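Local structure of phosphate binding protein (Planctomyces limnophilus, 4JWO) at residues T70-S75 with V93-T98; V146-A151 with G236-F241. The protein probably binds phosphate as the PstS-type component of a system that transports it across the cytoplasmic membrane. All coordinates share one frame; numbering follows the deposited sequence. Where two conformers were deposited one is given.

Contact 1 of 2, residues T70-S75 with V93-T98. With SO4 (sulfate ion), chain B.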
ATOM      1  N   THR A  70       4.856  -2.939  -0.870  1.00 19.48           N
ATOM      2  CA  THR A  70       3.890  -2.034  -1.472  1.00 17.72           C
ATOM      3  C   THR A  70       4.511  -0.828  -2.168  1.00 18.21           C
ATOM      4  O   THR A  70       3.904  -0.242  -3.056  1.00 19.96           O
ATOM      5  CB  THR A  70       2.766  -1.600  -0.490  1.00 18.72           C
ATOM      6  OG1 THR A  70       3.338  -0.951   0.647  1.00 25.34           O
ATOM      7  CG2 THR A  70       1.992  -2.812  -0.021  1.00 23.10           C
ATOM      8  N   VAL A  71       5.723  -0.455  -1.769  1.00 17.43           N
ATOM      9  CA  VAL A  71       6.414   0.627  -2.450  1.00 18.28           C
ATOM     10  C   VAL A  71       7.224   0.072  -3.629  1.00 19.52           C
ATOM     11  O   VAL A  71       7.455   0.780  -4.608  1.00 21.90           O
ATOM     12  CB  VAL A  71       7.279   1.456  -1.480  1.00 20.12           C
ATOM     13  CG1 VAL A  71       7.955   2.628  -2.203  1.00 21.50           C
ATOM     14  CG2 VAL A  71       6.409   1.960  -0.318  1.00 21.00           C
ATOM     15  N   PHE A  72       7.593  -1.211  -3.552  1.00 19.94           N
ATOM     16  CA  PHE A  72       8.325  -1.903  -4.629  1.00 21.30           C
ATOM     17  C   PHE A  72       7.823  -1.606  -6.057  1.00 21.47           C
ATOM     18  O   PHE A  72       8.636  -1.298  -6.928  1.00 25.11           O
ATOM     19  CB  PHE A  72       8.353  -3.427  -4.375  1.00 21.43           C
ATOM     20  CG  PHE A  72       9.268  -4.204  -5.298  1.00 23.16           C
ATOM     21  CD1 PHE A  72      10.624  -4.280  -5.047  1.00 24.82           C
ATOM     22  CD2 PHE A  72       8.758  -4.907  -6.375  1.00 28.86           C
ATOM     23  CE1 PHE A  72      11.468  -5.019  -5.876  1.00 26.64           C
ATOM     24  CE2 PHE A  72       9.595  -5.647  -7.209  1.00 35.36           C
ATOM     25  CZ  PHE A  72      10.953  -5.696  -6.958  1.00 34.12           C
ATOM     26  N   PRO A  73       6.494  -1.675  -6.305  1.00 21.56           N
ATOM     27  CA  PRO A  73       6.062  -1.439  -7.692  1.00 21.70           C
ATOM     28  C   PRO A  73       6.340  -0.017  -8.164  1.00 22.52           C
ATOM     29  O   PRO A  73       6.617   0.191  -9.347  1.00 24.92           O
ATOM     30  CB  PRO A  73       4.548  -1.701  -7.653  1.00 20.20           C
ATOM     31  CG  PRO A  73       4.328  -2.522  -6.429  1.00 23.49           C
ATOM     32  CD  PRO A  73       5.369  -2.073  -5.444  1.00 20.39           C
ATOM     33  N   ILE A  74       6.261   0.950  -7.254  1.00 21.10           N
ATOM     34  CA  ILE A  74       6.618   2.323  -7.583  1.00 22.20           C
ATOM     35  C   ILE A  74       8.111   2.419  -7.862  1.00 24.44           C
ATOM     36  O   ILE A  74       8.523   2.921  -8.902  1.00 28.39           O
ATOM     37  CB  ILE A  74       6.259   3.289  -6.440  1.00 22.10           C
ATOM     38  CG1 ILE A  74       4.752   3.273  -6.187  1.00 24.06           C
ATOM     39  CG2 ILE A  74       6.746   4.702  -6.755  1.00 26.97           C
ATOM     40  CD1 ILE A  74       4.347   4.104  -4.982  1.00 25.25           C
ATOM     41  N   SER A  75       8.921   1.929  -6.930  1.00 23.94           N
ATOM     42  CA  SER A  75      10.371   1.966  -7.086  1.00 25.57           C
ATOM     43  C   SER A  75      10.837   1.267  -8.365  1.00 27.22           C
ATOM     44  O   SER A  75      11.727   1.762  -9.053  1.00 32.70           O
ATOM     45  CB  SER A  75      11.070   1.348  -5.870  1.00 26.62           C
ATOM     46  OG  SER A  75      10.805   2.105  -4.707  1.00 27.02           O
ATOM     47  N   VAL A  93      16.659  -2.736  -7.003  1.00 35.59           N
ATOM     48  CA  VAL A  93      15.494  -2.584  -6.145  1.00 32.54           C
ATOM     49  C   VAL A  93      15.221  -3.882  -5.408  1.00 31.81           C
ATOM     50  O   VAL A  93      14.935  -4.908  -6.028  1.00 31.98           O
ATOM     51  CB  VAL A  93      14.232  -2.170  -6.938  1.00 36.79           C
ATOM     52  CG1 VAL A  93      13.097  -1.855  -5.986  1.00 28.55           C
ATOM     53  CG2 VAL A  93      14.518  -0.966  -7.812  1.00 32.16           C
ATOM     54  N   ALA A  94      15.308  -3.829  -4.084  1.00 31.19           N
ATOM     55  CA  ALA A  94      15.075  -5.004  -3.259  1.00 32.64           C
ATOM     56  C   ALA A  94      13.780  -4.829  -2.497  1.00 28.40           C
ATOM     57  O   ALA A  94      13.167  -3.760  -2.526  1.00 27.88           O
ATOM     58  CB  ALA A  94      16.226  -5.212  -2.296  1.00 34.19           C
HETATM   59  N   MSE A  95      13.383  -5.872  -1.779  1.00 30.44           N
HETATM   60  CA  MSE A  95      12.088  -5.880  -1.122  1.00 26.28           C
HETATM   61  C   MSE A  95      12.159  -6.505   0.264  1.00 31.76           C
HETATM   62  O   MSE A  95      11.474  -7.486   0.544  1.00 33.63           O
HETATM   63  CB  MSE A  95      11.100  -6.653  -1.992  1.00 31.57           C
HETATM   64  CG  MSE A  95       9.668  -6.269  -1.768  1.00 28.42           C
HETATM   65 SE   MSE A  95       8.550  -7.371  -2.924  0.66 24.49          SE
HETATM   66  CE  MSE A  95       8.705  -9.000  -1.914  1.00 34.68           C
ATOM     67  N   SER A  96      12.994  -5.932   1.124  1.00 30.98           N
ATOM     68  CA  SER A  96      13.224  -6.475   2.459  1.00 32.04           C
ATOM     69  C   SER A  96      12.067  -6.238   3.423  1.00 34.01           C
ATOM     70  O   SER A  96      12.034  -6.815   4.510  1.00 34.01           O
ATOM     71  CB  SER A  96      14.508  -5.888   3.052  1.00 31.06           C
ATOM     72  OG  SER A  96      15.609  -6.229   2.236  1.00 36.21           O
ATOM     73  N   GLY A  97      11.125  -5.390   3.023  1.00 29.96           N
ATOM     74  CA  GLY A  97      10.018  -5.000   3.879  1.00 27.48           C
ATOM     75  C   GLY A  97      10.261  -3.603   4.421  1.00 24.69           C
ATOM     76  O   GLY A  97      11.350  -3.062   4.261  1.00 27.39           O
ATOM     77  N   THR A  98       9.260  -3.011   5.058  1.00 22.71           N
ATOM     78  CA  THR A  98       9.445  -1.674   5.615  1.00 22.93           C
ATOM     79  C   THR A  98      10.478  -1.712   6.726  1.00 27.90           C
ATOM     80  O   THR A  98      11.442  -0.951   6.708  1.00 27.31           O
ATOM     81  CB  THR A  98       8.137  -1.074   6.146  1.00 23.67           C
ATOM     82  OG1 THR A  98       7.243  -0.820   5.051  1.00 22.90           O
ATOM     83  CG2 THR A  98       8.417   0.236   6.851  1.00 26.66           C
TER
HETATM   84  S   SO4 B 401       5.668  -4.008   4.421  1.00 45.02           S
HETATM   85  O1  SO4 B 401       4.374  -4.679   4.380  1.00 41.94           O
HETATM   86  O2  SO4 B 401       5.513  -2.564   4.306  1.00 49.46           O
HETATM   87  O3  SO4 B 401       6.293  -4.305   5.698  1.00 33.74           O
HETATM   88  O4  SO4 B 401       6.482  -4.492   3.299  1.00 41.77           O
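The selenium of M95, a selenomethionine, sits over one face of the F72 ring, 4.3 Å from the ring centroid and 21° off the ring normal, displaced toward the rim: a Met-aromatic contact. The two side chains cross at about a right angle. Extended through CG (anti to the backbone N) and SE (anti to CA), the M95 chain lays SE above the ring while its CB stays beside F72 CD1. Along the ring edge, near its plane, lie two backbone carbonyls: V93 O is 3.5 Å from F72 CE1, and A94 O is 3.6 Å from F72 CD1. The same CD1-CE1 side meets V93, whose CG1 comes within 3.6 Å of F72 CE1 as the two side chains slant across each other. V93 CG1 also lies 3.8 Å from S75 CB, so this one methyl touches two residues of the helix. F72 reaches the loop with CG anti to the backbone N (chi1 -171°). With an alanine in place of F72, V93 CG1 is likely to keep little beyond S75 to pack on here, and the M95 selenium to lose its aromatic partner. Beyond G97, the N-cap residue of helix 98-106, a sulfate ion is held by T98: OG1 donates to sulfate O2 at 2.6 Å, and the backbone N to sulfate O3 at 3.3 Å, nearly straight at 170°. S68, S69 and S116 bind the same ion, probably taken from the crystallisation liquor, in a place consistent with the phosphate site of a PstS protein. No hydrogen bond joins the two segments; dispersion and the weakly polar approach of carbonyl oxygens to the positive ring edge hold the aromatic contact, while the bonds of T98 go to the anion and other parts of the chain.

Contact 2 of 2, residues V146-A151 with G236-F241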
ATOM      1  N   VAL A 146     -12.659  -3.773   0.251  1.00 13.75           N
ATOM      2  CA  VAL A 146     -13.342  -5.035   0.480  1.00 11.52           C
ATOM      3  C   VAL A 146     -14.657  -4.965  -0.279  1.00 13.81           C
ATOM      4  O   VAL A 146     -15.384  -3.970  -0.188  1.00 14.42           O
ATOM      5  CB  VAL A 146     -13.619  -5.232   1.968  1.00 12.84           C
ATOM      6  CG1 VAL A 146     -14.455  -6.477   2.200  1.00 17.07           C
ATOM      7  CG2 VAL A 146     -12.293  -5.312   2.721  1.00 15.30           C
ATOM      8  N   VAL A 147     -14.949  -5.999  -1.061  1.00 13.37           N
ATOM      9  CA  VAL A 147     -16.139  -5.990  -1.894  1.00 12.32           C
ATOM     10  C   VAL A 147     -17.031  -7.190  -1.630  1.00 15.19           C
ATOM     11  O   VAL A 147     -16.564  -8.266  -1.268  1.00 14.71           O
ATOM     12  CB  VAL A 147     -15.772  -5.953  -3.403  1.00 14.90           C
ATOM     13  CG1 VAL A 147     -15.084  -4.639  -3.748  1.00 16.16           C
ATOM     14  CG2 VAL A 147     -14.870  -7.140  -3.774  1.00 16.89           C
ATOM     15  N   ILE A 148     -18.327  -6.974  -1.786  1.00 13.22           N
ATOM     16  CA  ILE A 148     -19.314  -8.035  -1.753  1.00 13.95           C
ATOM     17  C   ILE A 148     -20.142  -7.976  -3.030  1.00 17.02           C
ATOM     18  O   ILE A 148     -20.034  -7.029  -3.818  1.00 14.77           O
ATOM     19  CB  ILE A 148     -20.201  -7.944  -0.494  1.00 14.21           C
ATOM     20  CG1 ILE A 148     -20.809  -6.546  -0.361  1.00 14.01           C
ATOM     21  CG2 ILE A 148     -19.377  -8.281   0.739  1.00 15.69           C
ATOM     22  CD1 ILE A 148     -21.736  -6.364   0.865  1.00 15.05           C
ATOM     23  N   ASN A 149     -20.961  -8.993  -3.259  1.00 14.47           N
ATOM     24  CA  ASN A 149     -21.821  -8.999  -4.423  1.00 14.70           C
ATOM     25  C   ASN A 149     -22.916  -7.974  -4.189  1.00 18.50           C
ATOM     26  O   ASN A 149     -23.358  -7.806  -3.055  1.00 17.95           O
ATOM     27  CB  ASN A 149     -22.423 -10.389  -4.593  1.00 17.52           C
ATOM     28  CG  ASN A 149     -23.223 -10.517  -5.852  1.00 18.78           C
ATOM     29  OD1 ASN A 149     -24.418 -10.204  -5.881  1.00 20.81           O
ATOM     30  ND2 ASN A 149     -22.575 -10.987  -6.917  1.00 18.79           N
ATOM     31  N   PRO A 150     -23.348  -7.263  -5.242  1.00 17.89           N
ATOM     32  CA  PRO A 150     -24.368  -6.235  -4.999  1.00 19.07           C
ATOM     33  C   PRO A 150     -25.662  -6.778  -4.402  1.00 19.85           C
ATOM     34  O   PRO A 150     -26.398  -6.001  -3.787  1.00 20.79           O
ATOM     35  CB  PRO A 150     -24.613  -5.657  -6.398  1.00 23.50           C
ATOM     36  CG  PRO A 150     -23.293  -5.829  -7.082  1.00 21.81           C
ATOM     37  CD  PRO A 150     -22.835  -7.200  -6.623  1.00 19.98           C
ATOM     38  N   ALA A 151     -25.940  -8.072  -4.577  1.00 19.34           N
ATOM     39  CA  ALA A 151     -27.158  -8.674  -4.022  1.00 21.49           C
ATOM     40  C   ALA A 151     -27.080  -8.862  -2.505  1.00 21.55           C
ATOM     41  O   ALA A 151     -28.084  -9.161  -1.862  1.00 22.51           O
ATOM     42  CB  ALA A 151     -27.463  -9.994  -4.695  1.00 24.31           C
ATOM     43  N   GLY A 236     -22.684 -14.876  -2.436  1.00 19.73           N
ATOM     44  CA  GLY A 236     -22.109 -14.895  -1.107  1.00 19.03           C
ATOM     45  C   GLY A 236     -20.640 -14.524  -1.047  1.00 15.73           C
ATOM     46  O   GLY A 236     -19.967 -14.814  -0.058  1.00 17.29           O
ATOM     47  N   ALA A 237     -20.128 -13.882  -2.095  1.00 16.12           N
ATOM     48  CA  ALA A 237     -18.700 -13.574  -2.156  1.00 14.06           C
ATOM     49  C   ALA A 237     -18.244 -12.461  -1.221  1.00 16.05           C
ATOM     50  O   ALA A 237     -18.982 -11.538  -0.898  1.00 16.35           O
ATOM     51  CB  ALA A 237     -18.302 -13.215  -3.588  1.00 20.09           C
ATOM     52  N   LEU A 238     -16.999 -12.560  -0.784  1.00 14.67           N
ATOM     53  CA  LEU A 238     -16.317 -11.469  -0.095  0.53 15.48           C
ATOM     54  C   LEU A 238     -14.915 -11.422  -0.684  1.00 18.10           C
ATOM     55  O   LEU A 238     -14.233 -12.432  -0.672  1.00 16.39           O
ATOM     56  CB  LEU A 238     -16.230 -11.758   1.404  0.53 15.25           C
ATOM     57  CG  LEU A 238     -15.449 -10.753   2.259  0.53 19.44           C
ATOM     58  CD1 LEU A 238     -16.266  -9.503   2.461  0.53 17.71           C
ATOM     59  CD2 LEU A 238     -15.045 -11.337   3.606  0.53 23.08           C
ATOM     60  N   GLY A 239     -14.486 -10.275  -1.193  1.00 15.23           N
ATOM     61  CA  GLY A 239     -13.168 -10.206  -1.804  1.00 13.95           C
ATOM     62  C   GLY A 239     -12.421  -8.963  -1.379  1.00 13.64           C
ATOM     63  O   GLY A 239     -13.002  -8.052  -0.798  1.00 14.75           O
ATOM     64  N   TYR A 240     -11.118  -8.934  -1.632  1.00 14.20           N
ATOM     65  CA  TYR A 240     -10.359  -7.698  -1.468  1.00 12.77           C
ATOM     66  C   TYR A 240      -9.360  -7.531  -2.589  1.00 14.14           C
ATOM     67  O   TYR A 240      -8.849  -8.510  -3.130  1.00 14.87           O
ATOM     68  CB  TYR A 240      -9.649  -7.620  -0.101  1.00 11.91           C
ATOM     69  CG  TYR A 240      -8.454  -8.534   0.083  1.00 13.06           C
ATOM     70  CD1 TYR A 240      -7.171  -8.107  -0.243  1.00 13.24           C
ATOM     71  CD2 TYR A 240      -8.602  -9.809   0.623  1.00 14.48           C
ATOM     72  CE1 TYR A 240      -6.066  -8.932  -0.058  1.00 13.70           C
ATOM     73  CE2 TYR A 240      -7.493 -10.656   0.804  1.00 15.11           C
ATOM     74  CZ  TYR A 240      -6.232 -10.197   0.469  1.00 15.72           C
ATOM     75  OH  TYR A 240      -5.125 -11.004   0.657  1.00 16.96           O
ATOM     76  N   PHE A 241      -9.101  -6.274  -2.930  1.00 13.57           N
ATOM     77  CA  PHE A 241      -8.128  -5.900  -3.955  1.00 13.45           C
ATOM     78  C   PHE A 241      -7.972  -4.388  -3.950  1.00 18.73           C
ATOM     79  O   PHE A 241      -8.660  -3.693  -3.211  1.00 16.05           O
ATOM     80  CB  PHE A 241      -8.463  -6.459  -5.364  1.00 14.90           C
ATOM     81  CG  PHE A 241      -9.932  -6.407  -5.742  1.00 16.27           C
ATOM     82  CD1 PHE A 241     -10.559  -5.202  -6.035  1.00 15.71           C
ATOM     83  CD2 PHE A 241     -10.669  -7.574  -5.834  1.00 15.10           C
ATOM     84  CE1 PHE A 241     -11.920  -5.166  -6.399  1.00 17.26           C
ATOM     85  CE2 PHE A 241     -12.012  -7.547  -6.210  1.00 17.19           C
ATOM     86  CZ  PHE A 241     -12.637  -6.345  -6.481  1.00 15.64           C
TER
HETATM   87  O   HOH W   1     -21.635 -11.043  -1.096  1.00 15.23           O
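V147 and G239 form the tight centre of this strand pairing, an antiparallel hydrogen-bonded pair: V147 N donates to G239 O at 2.8 Å, and G239 N returns a bond to V147 O at 2.9 Å. On the face of V147, its CG2 passes over G239, which has no side chain to block it, and meets F241 CZ at 3.6 Å, the two side chains crossing at about a right angle. Helix 224-233 covers this face through V231 and L227. On the other face L238, with CG anti to the backbone N (chi1 176°), touches both V146 CG1 at 3.5 Å and I148 CG2 at 3.8 Å with its CD1, in one of its two deposited conformers. Past I148 the pairing opens: instead of a direct bond, a water accepts from N149 N and donates to A237 O at 2.7 Å. There the chain leaves the strand through an Asx turn, N149 OD1 accepting from A151 N. Strands 189-192 and 254-259 flank the pair, and helices pack on the sheet, the alpha/beta build of a lobe of a periplasmic binding protein.

In the fold
Contact 1 is a surface contact between the start of helix 72-85 and the loop joining strand 89-93 to helix 98-106; contact 2 is a buried pairing of strands 134-148 and 237-242. They share no element and do not touch: their centres are 28 Å apart, on opposite sides of the chain's centre. Strand 134-148 nevertheless links them, since A140 and D142 on it meet I74 and T70 of contact 1, whereas its end enters contact 2. The chemistry follows the setting. Contact 1 joins its segments without a hydrogen bond, through side chains and two carbonyl oxygens at a ring edge, and borders an anion site, while contact 2 relies on backbone hydrogen bonds between hydrocarbon-lined faces.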